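Putative short-chain dehydrogenase/reductase (Burkholderia xenovorans, PDB 5JY1) binds NAD and probably acts as an oxidoreductase of the short-chain dehydrogenase/reductase family, possibly reducing 3-oxoacyl groups carried on acyl carrier protein. Local coordinates at residues Gly173-Ala178 with Ile187-Ile192; Trp129-Ala134 with Ser180-Phe185; Arg214-Ala217 with Arg223-Asp226. One frame throughout, in Å; residues are numbered along the deposited sequence.

Contact 1: residues Gly173-Ala178 with Ile187-Ile192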
ATOM      1  N   GLY A 173      11.847  -1.842   4.760  1.00 13.54           N
ATOM      2  CA  GLY A 173      12.461  -2.824   3.881  1.00 13.17           C
ATOM      3  C   GLY A 173      13.212  -3.896   4.650  1.00 12.72           C
ATOM      4  O   GLY A 173      13.152  -5.078   4.304  1.00 12.57           O
ATOM      5  N   LEU A 174      13.916  -3.496   5.715  1.00 12.02           N
ATOM      6  CA  LEU A 174      14.647  -4.455   6.539  1.00 12.66           C
ATOM      7  C   LEU A 174      13.688  -5.385   7.277  1.00 13.70           C
ATOM      8  O   LEU A 174      13.941  -6.593   7.381  1.00 12.60           O
ATOM      9  CB  LEU A 174      15.543  -3.698   7.519  1.00 11.69           C
ATOM     10  CG  LEU A 174      16.360  -4.534   8.509  1.00 11.21           C
ATOM     11  CD1 LEU A 174      17.215  -5.565   7.769  1.00 15.52           C
ATOM     12  CD2 LEU A 174      17.226  -3.612   9.370  1.00 13.74           C
ATOM     13  N   THR A 175      12.573  -4.832   7.771  1.00 13.32           N
ATOM     14  CA  THR A 175      11.550  -5.625   8.448  1.00 12.05           C
ATOM     15  C   THR A 175      11.008  -6.718   7.534  1.00 11.85           C
ATOM     16  O   THR A 175      10.929  -7.892   7.912  1.00 12.77           O
ATOM     17  CB  THR A 175      10.413  -4.702   8.900  1.00 12.31           C
ATOM     18  OG1 THR A 175      10.920  -3.730   9.825  1.00 13.78           O
ATOM     19  CG2 THR A 175       9.271  -5.508   9.554  1.00 11.77           C
ATOM     20  N   ARG A 176      10.617  -6.343   6.315  1.00  9.83           N
ATOM     21  CA  ARG A 176      10.106  -7.337   5.379  1.00 11.64           C
ATOM     22  C   ARG A 176      11.158  -8.391   5.035  1.00 13.19           C
ATOM     23  O   ARG A 176      10.825  -9.571   4.891  1.00 12.88           O
ATOM     24  CB  ARG A 176       9.601  -6.638   4.114  1.00 11.58           C
ATOM     25  CG  ARG A 176       8.443  -5.683   4.389  1.00 14.48           C
ATOM     26  CD  ARG A 176       8.070  -4.945   3.114  1.00 16.05           C
ATOM     27  NE  ARG A 176       6.942  -4.030   3.296  1.00 14.99           N
ATOM     28  CZ  ARG A 176       6.784  -2.920   2.582  1.00 18.78           C
ATOM     29  NH1 ARG A 176       7.685  -2.589   1.658  1.00 19.68           N
ATOM     30  NH2 ARG A 176       5.740  -2.130   2.800  1.00 20.14           N
ATOM     31  N   SER A 177      12.428  -7.988   4.881  1.00 12.56           N
ATOM     32  CA  SER A 177      13.467  -8.946   4.519  1.00 12.28           C
ATOM     33  C   SER A 177      13.640  -9.993   5.604  1.00 13.15           C
ATOM     34  O   SER A 177      13.723 -11.195   5.329  1.00 11.84           O
ATOM     35  CB  SER A 177      14.803  -8.228   4.288  1.00 11.77           C
ATOM     36  OG  SER A 177      14.704  -7.210   3.311  1.00 13.62           O
ATOM     37  N   ALA A 178      13.725  -9.546   6.852  1.00 11.64           N
ATOM     38  CA  ALA A 178      13.935 -10.492   7.941  1.00 11.12           C
ATOM     39  C   ALA A 178      12.686 -11.334   8.181  1.00 11.99           C
ATOM     40  O   ALA A 178      12.788 -12.521   8.500  1.00 13.71           O
ATOM     41  CB  ALA A 178      14.321  -9.748   9.207  1.00 12.17           C
ATOM     42  N   ILE A 187      10.741 -16.959  13.956  1.00 17.02           N
ATOM     43  CA  ILE A 187      11.037 -15.573  14.312  1.00 15.99           C
ATOM     44  C   ILE A 187      10.175 -14.674  13.434  1.00 14.17           C
ATOM     45  O   ILE A 187      10.340 -14.655  12.207  1.00 14.97           O
ATOM     46  CB  ILE A 187      12.524 -15.234  14.125  1.00 17.73           C
ATOM     47  CG1 ILE A 187      13.418 -16.159  14.965  1.00 15.41           C
ATOM     48  CG2 ILE A 187      12.756 -13.776  14.475  1.00 17.14           C
ATOM     49  CD1 ILE A 187      14.931 -16.028  14.630  1.00 15.57           C
ATOM     50  N   THR A 188       9.270 -13.919  14.042  1.00 14.11           N
ATOM     51  CA  THR A 188       8.476 -12.965  13.279  1.00 12.98           C
ATOM     52  C   THR A 188       9.046 -11.560  13.426  1.00 14.22           C
ATOM     53  O   THR A 188       9.723 -11.237  14.408  1.00 14.82           O
ATOM     54  CB  THR A 188       7.018 -12.964  13.719  1.00 14.21           C
ATOM     55  OG1 THR A 188       6.934 -12.494  15.066  1.00 15.37           O
ATOM     56  CG2 THR A 188       6.418 -14.371  13.620  1.00 14.52           C
ATOM     57  N   VAL A 189       8.788 -10.723  12.423  1.00 13.00           N
ATOM     58  CA  VAL A 189       9.354  -9.381  12.355  1.00 12.93           C
ATOM     59  C   VAL A 189       8.277  -8.471  11.781  1.00 12.50           C
ATOM     60  O   VAL A 189       7.812  -8.690  10.657  1.00 13.87           O
ATOM     61  CB  VAL A 189      10.623  -9.315  11.478  1.00 13.77           C
ATOM     62  CG1 VAL A 189      11.349  -7.989  11.666  1.00 14.13           C
ATOM     63  CG2 VAL A 189      11.584 -10.486  11.756  1.00 14.72           C
ATOM     64  N   ASN A 190       7.872  -7.468  12.555  1.00 12.93           N
ATOM     65  CA  ASN A 190       6.798  -6.556  12.174  1.00 10.98           C
ATOM     66  C   ASN A 190       7.198  -5.137  12.561  1.00 11.18           C
ATOM     67  O   ASN A 190       8.094  -4.929  13.379  1.00 14.96           O
ATOM     68  CB  ASN A 190       5.479  -6.960  12.850  1.00 13.35           C
ATOM     69  CG  ASN A 190       4.972  -8.315  12.378  1.00 11.23           C
ATOM     70  OD1 ASN A 190       4.409  -8.432  11.284  1.00 11.07           O
ATOM     71  ND2 ASN A 190       5.156  -9.346  13.202  1.00 13.36           N
ATOM     72  N   ALA A 191       6.517  -4.148  11.981  1.00 13.43           N
ATOM     73  CA  ALA A 191       6.852  -2.757  12.249  1.00 14.07           C
ATOM     74  C   ALA A 191       5.597  -1.986  12.639  1.00 16.03           C
ATOM     75  O   ALA A 191       4.543  -2.146  12.021  1.00 17.54           O
ATOM     76  CB  ALA A 191       7.525  -2.091  11.031  1.00 13.18           C
ATOM     77  N   ILE A 192       5.722  -1.154  13.671  1.00 15.02           N
ATOM     78  CA  ILE A 192       4.632  -0.303  14.142  1.00 17.20           C
ATOM     79  C   ILE A 192       4.947   1.140  13.777  1.00 14.69           C
ATOM     80  O   ILE A 192       6.082   1.598  13.950  1.00 14.01           O
ATOM     81  CB  ILE A 192       4.440  -0.437  15.667  1.00 17.13           C
ATOM     82  CG1 ILE A 192       3.896  -1.827  16.019  1.00 16.86           C
ATOM     83  CG2 ILE A 192       3.545   0.685  16.206  1.00 20.01           C
ATOM     84  CD1 ILE A 192       3.818  -2.075  17.523  1.00 20.90           C
TER
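T175 sits over the backbone of V189 to A191 and shows how a small branched residue can seat a helix on a sheet. Its CB is the fork. With OG1 beside the backbone N (chi1 -61°), T175 CG2 lies anti to that nitrogen and reaches the strand, where it rests 3.7 Å from V189 O and 3.9 Å from V189 CG1. The same methyl, T175 CG2, lies 3.7 Å from N190 C, so it packs against the peptide backbone as well as a side chain. On the other branch, T175 OG1 passes A191 CB at 4.0 Å; its polar demand is met by I171 O, one turn back on the helix, and by N148 ND2 of the adjoining strand. V189 answers from the strand: V189 CG2 meets A178 CB at 3.8 Å, and V189 CG1 comes within 3.8 Å of T175 O. No hydrogen bond joins the two segments. On another side of the helix, R176 and S177 bond to a second subunit. The axes of 173-178 and 187-192 run nearly antiparallel, at 160°, as expected when strand 144-149, helix 162-182 and strand 187-194 form a right-handed beta-alpha-beta crossover of the Rossmann fold.

Contact 2: residues Trp129-Ala134 with Ser180-Phe185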
ATOM      1  N   TRP A 129      21.949  -3.877  13.565  1.00 14.59           N
ATOM      2  CA  TRP A 129      22.866  -4.526  14.499  1.00 15.41           C
ATOM      3  C   TRP A 129      22.106  -5.303  15.565  1.00 14.20           C
ATOM      4  O   TRP A 129      22.487  -6.424  15.924  1.00 15.64           O
ATOM      5  CB  TRP A 129      23.763  -3.484  15.162  1.00 15.87           C
ATOM      6  CG  TRP A 129      24.825  -2.920  14.280  1.00 16.30           C
ATOM      7  CD1 TRP A 129      25.531  -3.582  13.319  1.00 16.54           C
ATOM      8  CD2 TRP A 129      25.300  -1.570  14.276  1.00 17.56           C
ATOM      9  NE1 TRP A 129      26.431  -2.722  12.718  1.00 18.57           N
ATOM     10  CE2 TRP A 129      26.305  -1.482  13.287  1.00 19.86           C
ATOM     11  CE3 TRP A 129      24.969  -0.424  15.007  1.00 20.19           C
ATOM     12  CZ2 TRP A 129      26.984  -0.297  13.017  1.00 22.73           C
ATOM     13  CZ3 TRP A 129      25.651   0.757  14.737  1.00 22.67           C
ATOM     14  CH2 TRP A 129      26.646   0.808  13.750  1.00 20.43           C
ATOM     15  N   ALA A 130      21.032  -4.718  16.094  1.00 15.11           N
ATOM     16  CA  ALA A 130      20.311  -5.392  17.165  1.00 16.60           C
ATOM     17  C   ALA A 130      19.581  -6.622  16.648  1.00 14.16           C
ATOM     18  O   ALA A 130      19.563  -7.659  17.318  1.00 14.75           O
ATOM     19  CB  ALA A 130      19.342  -4.420  17.835  1.00 17.28           C
ATOM     20  N   MET A 131      18.973  -6.530  15.457  1.00 12.56           N
ATOM     21  CA  MET A 131      18.308  -7.699  14.875  1.00 12.13           C
ATOM     22  C   MET A 131      19.277  -8.855  14.678  1.00 14.04           C
ATOM     23  O   MET A 131      18.971 -10.000  15.024  1.00 15.78           O
ATOM     24  CB  MET A 131      17.661  -7.330  13.542  1.00 14.06           C
ATOM     25  CG  MET A 131      16.454  -6.448  13.717  1.00 14.05           C
ATOM     26  SD  MET A 131      15.752  -5.887  12.150  1.00 14.62           S
ATOM     27  CE  MET A 131      15.392  -7.429  11.360  1.00 14.47           C
ATOM     28  N   ARG A 132      20.441  -8.582  14.083  1.00 12.22           N
ATOM     29  CA  ARG A 132      21.380  -9.669  13.836  1.00 15.24           C
ATOM     30  C   ARG A 132      21.987 -10.224  15.127  1.00 16.09           C
ATOM     31  O   ARG A 132      22.302 -11.416  15.187  1.00 16.87           O
ATOM     32  CB  ARG A 132      22.456  -9.201  12.853  1.00 14.75           C
ATOM     33  CG  ARG A 132      21.889  -9.064  11.425  1.00 14.50           C
ATOM     34  CD  ARG A 132      22.498  -7.900  10.619  1.00 13.36           C
ATOM     35  NE  ARG A 132      23.964  -7.921  10.572  1.00 16.38           N
ATOM     36  CZ  ARG A 132      24.682  -8.604   9.684  1.00 20.50           C
ATOM     37  NH1 ARG A 132      24.086  -9.363   8.774  1.00 18.23           N
ATOM     38  NH2 ARG A 132      26.009  -8.526   9.700  1.00 19.23           N
ATOM     39  N   ALA A 133      22.121  -9.404  16.179  1.00 16.25           N
ATOM     40  CA  ALA A 133      22.625  -9.929  17.448  1.00 17.54           C
ATOM     41  C   ALA A 133      21.569 -10.761  18.170  1.00 16.86           C
ATOM     42  O   ALA A 133      21.872 -11.852  18.670  1.00 19.40           O
ATOM     43  CB  ALA A 133      23.109  -8.789  18.345  1.00 19.47           C
ATOM     44  N   ALA A 134      20.327 -10.261  18.229  1.00 15.45           N
ATOM     45  CA  ALA A 134      19.251 -11.004  18.883  1.00 13.98           C
ATOM     46  C   ALA A 134      18.898 -12.273  18.117  1.00 15.00           C
ATOM     47  O   ALA A 134      18.438 -13.255  18.713  1.00 15.33           O
ATOM     48  CB  ALA A 134      18.016 -10.107  19.027  1.00 16.61           C
ATOM     49  N   SER A 180      10.673 -12.348   5.872  1.00 11.81           N
ATOM     50  CA  SER A 180      10.685 -13.340   4.804  0.62 12.24           C
ATOM     51  C   SER A 180      11.633 -14.491   5.122  1.00 13.86           C
ATOM     52  O   SER A 180      11.277 -15.665   4.966  1.00 13.85           O
ATOM     53  CB  SER A 180      11.083 -12.651   3.498  0.62 14.37           C
ATOM     54  OG  SER A 180      11.290 -13.570   2.448  0.62 12.67           O
ATOM     55  N   GLU A 181      12.858 -14.167   5.557  1.00 12.01           N
ATOM     56  CA  GLU A 181      13.882 -15.197   5.716  1.00 12.44           C
ATOM     57  C   GLU A 181      13.831 -15.919   7.057  1.00 13.42           C
ATOM     58  O   GLU A 181      14.145 -17.117   7.122  1.00 14.86           O
ATOM     59  CB  GLU A 181      15.279 -14.587   5.538  1.00 14.50           C
ATOM     60  CG  GLU A 181      15.522 -13.933   4.184  1.00 11.17           C
ATOM     61  CD  GLU A 181      17.015 -13.700   3.925  1.00 13.87           C
ATOM     62  OE1 GLU A 181      17.353 -12.944   2.985  1.00 14.44           O
ATOM     63  OE2 GLU A 181      17.837 -14.283   4.669  1.00 16.96           O
ATOM     64  N   TRP A 182      13.497 -15.221   8.141  1.00 13.29           N
ATOM     65  CA  TRP A 182      13.675 -15.786   9.474  1.00 14.58           C
ATOM     66  C   TRP A 182      12.427 -16.486   9.996  1.00 15.43           C
ATOM     67  O   TRP A 182      12.483 -17.106  11.067  1.00 14.55           O
ATOM     68  CB  TRP A 182      14.131 -14.690  10.440  1.00 13.37           C
ATOM     69  CG  TRP A 182      15.561 -14.208  10.165  1.00 12.27           C
ATOM     70  CD1 TRP A 182      16.469 -14.749   9.282  1.00 15.98           C
ATOM     71  CD2 TRP A 182      16.227 -13.116  10.801  1.00 12.36           C
ATOM     72  NE1 TRP A 182      17.665 -14.053   9.338  1.00 15.49           N
ATOM     73  CE2 TRP A 182      17.537 -13.039  10.254  1.00 12.38           C
ATOM     74  CE3 TRP A 182      15.848 -12.188  11.776  1.00 13.40           C
ATOM     75  CZ2 TRP A 182      18.459 -12.071  10.656  1.00 14.80           C
ATOM     76  CZ3 TRP A 182      16.758 -11.227  12.175  1.00 14.83           C
ATOM     77  CH2 TRP A 182      18.056 -11.178  11.619  1.00 14.58           C
ATOM     78  N   GLY A 183      11.332 -16.467   9.237  1.00 14.48           N
ATOM     79  CA  GLY A 183      10.159 -17.230   9.627  1.00 16.79           C
ATOM     80  C   GLY A 183      10.422 -18.716   9.741  1.00 16.87           C
ATOM     81  O   GLY A 183       9.750 -19.396  10.516  1.00 15.67           O
ATOM     82  N   ARG A 184      11.427 -19.233   9.018  1.00 12.91           N
ATOM     83  CA  ARG A 184      11.732 -20.653   9.107  1.00 13.44           C
ATOM     84  C   ARG A 184      12.162 -21.054  10.511  1.00 16.28           C
ATOM     85  O   ARG A 184      12.114 -22.247  10.844  1.00 16.90           O
ATOM     86  CB  ARG A 184      12.824 -21.024   8.088  1.00 13.53           C
ATOM     87  CG  ARG A 184      14.242 -20.533   8.405  1.00 18.89           C
ATOM     88  CD  ARG A 184      15.156 -20.931   7.249  1.00 17.89           C
ATOM     89  NE  ARG A 184      16.601 -20.744   7.480  1.00 17.52           N
ATOM     90  CZ  ARG A 184      17.232 -19.576   7.370  1.00 14.67           C
ATOM     91  NH1 ARG A 184      16.565 -18.471   7.072  1.00 16.32           N
ATOM     92  NH2 ARG A 184      18.546 -19.501   7.568  1.00 14.43           N
ATOM     93  N   PHE A 185      12.594 -20.092  11.331  1.00 15.30           N
ATOM     94  CA  PHE A 185      12.965 -20.348  12.716  1.00 17.36           C
ATOM     95  C   PHE A 185      11.888 -19.912  13.703  1.00 18.82           C
ATOM     96  O   PHE A 185      12.183 -19.791  14.894  1.00 16.83           O
ATOM     97  CB  PHE A 185      14.267 -19.628  13.067  1.00 15.18           C
ATOM     98  CG  PHE A 185      15.458 -20.051  12.244  1.00 15.57           C
ATOM     99  CD1 PHE A 185      15.850 -21.380  12.185  1.00 17.81           C
ATOM    100  CD2 PHE A 185      16.200 -19.103  11.558  1.00 15.52           C
ATOM    101  CE1 PHE A 185      16.972 -21.766  11.441  1.00 18.57           C
ATOM    102  CE2 PHE A 185      17.334 -19.479  10.816  1.00 16.78           C
ATOM    103  CZ  PHE A 185      17.712 -20.811  10.759  1.00 18.58           C
TER
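This is a slender contact between helices on one flank of the sheet, without a hydrogen bond, in which W182, near the end of helix 162-182, reaches across to M131 and R132 on helix 113-141. The backbones stay well apart, with R132 CA and W182 CA separated by 10.8 Å, and the indole bridges the interval. The six-membered end of the ring does the touching: W182 CH2 lies 3.7 Å from the backbone carbonyl oxygen M131 O, and W182 CZ3 lies 4.1 Å from M131 CE. A bend at the last torsion of M131 (chi3 58°) brings CE to this end of the indole, the two side chains crossing at a slant, while R132 CG adds a contact 4.4 Å from W182 CH2. Beyond the indole the chain turns: R184 NH1 donates to E181 O at 2.8 Å, from above the carbonyl plane, and F185 CE2 lies over one face of the R184 guanidinium. In a second subunit, E109 pairs with R184 and K111 O accepts from R132. Within the chain, W182 stacks on F135 and rests on I146 of strand 144-149, and M131 packs on L174 and A178 of helix 162-182 and reaches N97 and N148 on strands 94-97 and 144-149.

Contact 3: residues Arg214-Ala217 with Arg223-Asp226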
ATOM      1  N   ARG A 214      -5.458  20.506  18.563  1.00 34.26           N
ATOM      2  CA  ARG A 214      -5.510  20.269  17.125  1.00 27.71           C
ATOM      3  C   ARG A 214      -4.966  18.892  16.775  1.00 25.88           C
ATOM      4  O   ARG A 214      -5.461  18.238  15.849  1.00 25.07           O
ATOM      5  CB  ARG A 214      -4.727  21.360  16.391  1.00 33.98           C
ATOM      6  N   SER A 215      -3.948  18.432  17.508  1.00 25.72           N
ATOM      7  CA  SER A 215      -3.377  17.117  17.235  1.00 24.34           C
ATOM      8  C   SER A 215      -4.375  16.010  17.548  1.00 25.11           C
ATOM      9  O   SER A 215      -4.496  15.045  16.786  1.00 23.54           O
ATOM     10  CB  SER A 215      -2.093  16.920  18.040  1.00 26.87           C
ATOM     11  OG  SER A 215      -1.476  15.687  17.709  1.00 31.02           O
ATOM     12  N   ALA A 216      -5.102  16.138  18.661  1.00 25.65           N
ATOM     13  CA  ALA A 216      -6.122  15.148  18.989  1.00 22.30           C
ATOM     14  C   ALA A 216      -7.240  15.149  17.953  1.00 23.69           C
ATOM     15  O   ALA A 216      -7.698  14.085  17.524  1.00 24.70           O
ATOM     16  CB  ALA A 216      -6.678  15.416  20.389  1.00 22.33           C
ATOM     17  N   ALA A 217      -7.670  16.335  17.514  1.00 23.02           N
ATOM     18  CA  ALA A 217      -8.774  16.447  16.566  1.00 21.16           C
ATOM     19  C   ALA A 217      -8.395  16.011  15.157  1.00 26.37           C
ATOM     20  O   ALA A 217      -9.287  15.797  14.329  1.00 28.89           O
ATOM     21  CB  ALA A 217      -9.293  17.885  16.537  1.00 24.66           C
ATOM     22  N   ARG A 223      -8.383  11.701  19.938  1.00 19.10           N
ATOM     23  CA  ARG A 223      -7.591  11.881  21.144  1.00 22.23           C
ATOM     24  C   ARG A 223      -6.142  11.518  20.852  1.00 24.17           C
ATOM     25  O   ARG A 223      -5.841  10.810  19.892  1.00 22.26           O
ATOM     26  CB  ARG A 223      -8.135  11.041  22.304  1.00 23.83           C
ATOM     27  CG  ARG A 223      -7.909   9.565  22.118  1.00 26.85           C
ATOM     28  CD  ARG A 223      -8.553   8.730  23.226  1.00 25.63           C
ATOM     29  NE  ARG A 223      -8.443   7.323  22.864  1.00 26.55           N
ATOM     30  CZ  ARG A 223      -7.372   6.594  23.134  1.00 20.17           C
ATOM     31  NH1 ARG A 223      -6.361   7.148  23.795  1.00 27.43           N
ATOM     32  NH2 ARG A 223      -7.313   5.321  22.763  1.00 18.97           N
ATOM     33  N   SER A 224      -5.244  12.016  21.701  1.00 24.52           N
ATOM     34  CA  SER A 224      -3.817  11.744  21.569  1.00 23.56           C
ATOM     35  C   SER A 224      -3.452  10.429  22.253  1.00 24.03           C
ATOM     36  O   SER A 224      -4.122   9.988  23.193  1.00 27.62           O
ATOM     37  CB  SER A 224      -2.997  12.887  22.175  1.00 30.16           C
ATOM     38  OG  SER A 224      -3.348  14.132  21.594  1.00 33.09           O
ATOM     39  N   GLY A 225      -2.365   9.816  21.785  1.00 19.64           N
ATOM     40  CA  GLY A 225      -1.986   8.493  22.276  1.00 21.46           C
ATOM     41  C   GLY A 225      -1.162   8.541  23.558  1.00 23.20           C
ATOM     42  O   GLY A 225      -0.267   9.370  23.726  1.00 25.09           O
ATOM     43  N   ASP A 226      -1.486   7.618  24.482  1.00 19.82           N
ATOM     44  CA  ASP A 226      -0.684   7.410  25.684  1.00 25.44           C
ATOM     45  C   ASP A 226       0.331   6.304  25.425  1.00 19.64           C
ATOM     46  O   ASP A 226      -0.057   5.215  24.982  1.00 18.07           O
ATOM     47  CB  ASP A 226      -1.555   7.034  26.872  1.00 23.89           C
ATOM     48  CG  ASP A 226      -0.737   6.745  28.123  1.00 23.90           C
ATOM     49  OD1 ASP A 226      -0.117   7.691  28.658  1.00 28.57           O
ATOM     50  OD2 ASP A 226      -0.712   5.574  28.565  1.00 25.19           O
TER
HETATM   51  O   HOH W   1      -2.461  13.778  19.213  1.00 35.80           O
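Peptide groups are the flat elements that meet between A216 and R223, since no ring takes part: A216 O stands 3.5 Å from R223 N, but the angle is too poor for a hydrogen bond. The pair belongs to the segment following strand 187-194 of the Rossmann fold, which in short-chain dehydrogenases/reductases commonly helps to form the substrate-binding region. Here helix 211-217 and the loop leading into helix 227-239 lie against each other through very small groups. A216 CB fits against the backbone at R223 CA, 3.7 Å away, and against S224 OG at 3.8 Å. The R223 guanidinium forms a salt bridge with D230, while D226 is the N-cap of helix 227-239, its OD2 accepting from Q229 N. The S224 side chain lies about 9 Å from the bound NAD, outside contact distance. What polar contact there is between the segments passes through solvent. With OG beside its own backbone N (chi1 -56°), S224 presents the hydroxyl to the helix, and one water joins the two serines, 2.6 Å from S215 OG and 2.6 Å from S224 OG.

In the fold
Contacts 1 and 2 are neighbours, their centres 9 Å apart, and both draw on helix 162-182. They interlock along the chain, since 129-134 comes first and 180-185 falls between the two segments of contact 1. They touch through M131, so helix 162-182 is held both to strand 187-194 and to helix 113-141, on a flank that faces the second subunit. Contact 3 follows later in the chain, its centre 28 Å from that of contact 1 and 35 Å from that of contact 2, with which it lies on opposite sides of the chain's centre. Contacts 1 and 2 are buried and border the second subunit, while contact 3 is a surface contact that touches the third and fourth subunits.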